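PDB 6BME: truncated hemoglobin 4 from Chlamydomonas reinhardtii, which is a 2-on-2 globin that binds heme in six-coordinate form and probably binds oxygen. Local coordinates for residues V99-E102 and L103-A107. Numbering follows the deposited sequence.
Sequences VGQE and LIDEA
Ile104 N donates to Gly100 O at 3.0 Å and closes the first turn of helix 101-114, with Gly100 as its N-cap; Asp105 N to Gln101 O and Glu106 N to Glu102 O repeat the i to i+4 pattern. On the solvent side, Gln101 reaches along the helix to Asp105. Its CG leaves anti to the backbone N (chi1 -176°), and a bend at chi2 (67°) folds the amide over so that NE2 lies 3.0 Å from Asp105 OD1. This bond is far from straight, with an N-H...O angle of 140°: the acceptor sits nearly in the amide plane, whereas NE2 comes in from above the carboxylate plane. The apolar side is built differently. Val99, just before the cap, lays CG1 against Leu103 CB at 3.6 Å, the two side chains crossing at about a right angle, and the same methyl comes within 4.0 Å of Ile104 CD1. Ile104 CG1 passes close over Gly100 O, at 3.1 Å, placing aliphatic carbon beside the carbonyl that its own amide grips. Both Val99 and Ile104 also rest on Leu94 of helix 80-96, while Leu103 packs on Phe54. Cutting Ile104 back to an alanine is likely to open a gap beside Val99 and Leu94, both of which would lose their contact with its longer side chain. The contact is thus an amphipathic first turn of the last helix in this globin domain, set away from the heme: main-chain bonds define the turn, the Gln101-Asp105 hydrogen bond adds a bent polar link at the surface, and Val99 and Ile104 meet Leu94 of the preceding helix through aliphatic contacts.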
loop_
_atom_site.group_PDB
_atom_site.type_symbol
_atom_site.label_atom_id
_atom_site.label_comp_id
_atom_site.label_asym_id
_atom_site.label_seq_id
_atom_site.Cartn_x
_atom_site.Cartn_y
_atom_site.Cartn_z
ATOM N N VAL A 99 -14.740 -5.733 5.719
ATOM C CA VAL A 99 -13.727 -6.474 6.464
ATOM C C VAL A 99 -13.817 -6.101 7.938
ATOM O O VAL A 99 -14.005 -4.933 8.287
ATOM C CB VAL A 99 -12.325 -6.195 5.892
ATOM C CG1 VAL A 99 -11.258 -6.866 6.736
ATOM C CG2 VAL A 99 -12.244 -6.670 4.444
ATOM N N GLY A 100 -13.682 -7.096 8.814
ATOM C CA GLY A 100 -13.903 -6.879 10.227
ATOM C C GLY A 100 -12.721 -6.260 10.946
ATOM O O GLY A 100 -11.621 -6.131 10.410
ATOM N N GLN A 101 -12.970 -5.909 12.210
ATOM C CA GLN A 101 -12.037 -5.090 12.977
ATOM C C GLN A 101 -10.749 -5.831 13.310
ATOM O O GLN A 101 -9.679 -5.213 13.365
ATOM C CB GLN A 101 -12.709 -4.608 14.269
ATOM C CG GLN A 101 -11.858 -3.662 15.099
ATOM C CD GLN A 101 -11.644 -2.338 14.403
ATOM O OE1 GLN A 101 -12.603 -1.663 14.023
ATOM N NE2 GLN A 101 -10.381 -1.962 14.218
ATOM N N GLU A 102 -10.827 -7.138 13.563
ATOM C CA GLU A 102 -9.616 -7.883 13.883
ATOM C C GLU A 102 -8.643 -7.861 12.709
ATOM O O GLU A 102 -7.433 -7.667 12.896
ATOM C CB GLU A 102 -9.973 -9.315 14.279
ATOM C CG GLU A 102 -8.836 -10.054 14.973
ATOM C CD GLU A 102 -9.306 -11.306 15.701
ATOM O OE1 GLU A 102 -10.474 -11.344 16.136
ATOM O OE2 GLU A 102 -8.508 -12.257 15.831
ATOM N N LEU A 103 -9.159 -8.022 11.484
ATOM C CA LEU A 103 -8.307 -7.944 10.299
ATOM C C LEU A 103 -7.813 -6.520 10.052
ATOM O O LEU A 103 -6.662 -6.325 9.640
ATOM C CB LEU A 103 -9.060 -8.478 9.079
ATOM C CG LEU A 103 -9.293 -9.993 9.028
ATOM C CD1 LEU A 103 -10.118 -10.383 7.806
ATOM C CD2 LEU A 103 -7.962 -10.737 9.029
ATOM N N ILE A 104 -8.660 -5.509 10.292
ATOM C CA ILE A 104 -8.203 -4.123 10.185
ATOM C C ILE A 104 -6.997 -3.889 11.083
ATOM O O ILE A 104 -5.980 -3.328 10.656
ATOM C CB ILE A 104 -9.334 -3.139 10.542
ATOM C CG1 ILE A 104 -10.544 -3.357 9.656
ATOM C CG2 ILE A 104 -8.832 -1.684 10.431
ATOM C CD1 ILE A 104 -10.229 -3.295 8.240
ATOM N N ASP A 105 -7.116 -4.277 12.354
ATOM C CA ASP A 105 -6.045 -4.040 13.316
ATOM C C ASP A 105 -4.761 -4.719 12.875
ATOM O O ASP A 105 -3.673 -4.140 12.980
ATOM C CB ASP A 105 -6.463 -4.533 14.706
ATOM C CG ASP A 105 -7.480 -3.610 15.387
ATOM O OD1 ASP A 105 -7.534 -2.410 15.052
ATOM O OD2 ASP A 105 -8.224 -4.086 16.276
ATOM N N GLU A 106 -4.869 -5.951 12.373
ATOM C CA GLU A 106 -3.690 -6.672 11.916
ATOM C C GLU A 106 -3.008 -5.921 10.778
ATOM O O GLU A 106 -1.789 -5.715 10.793
ATOM C CB GLU A 106 -4.087 -8.091 11.490
ATOM C CG GLU A 106 -3.002 -8.806 10.710
ATOM C CD GLU A 106 -3.404 -10.210 10.265
ATOM O OE1 GLU A 106 -4.478 -10.707 10.692
ATOM O OE2 GLU A 106 -2.630 -10.808 9.486
ATOM N N ALA A 107 -3.792 -5.484 9.791
ATOM C CA ALA A 107 -3.234 -4.723 8.677
ATOM C C ALA A 107 -2.599 -3.426 9.164
ATOM O O ALA A 107 -1.497 -3.061 8.734
ATOM C CB ALA A 107 -4.330 -4.436 7.647
#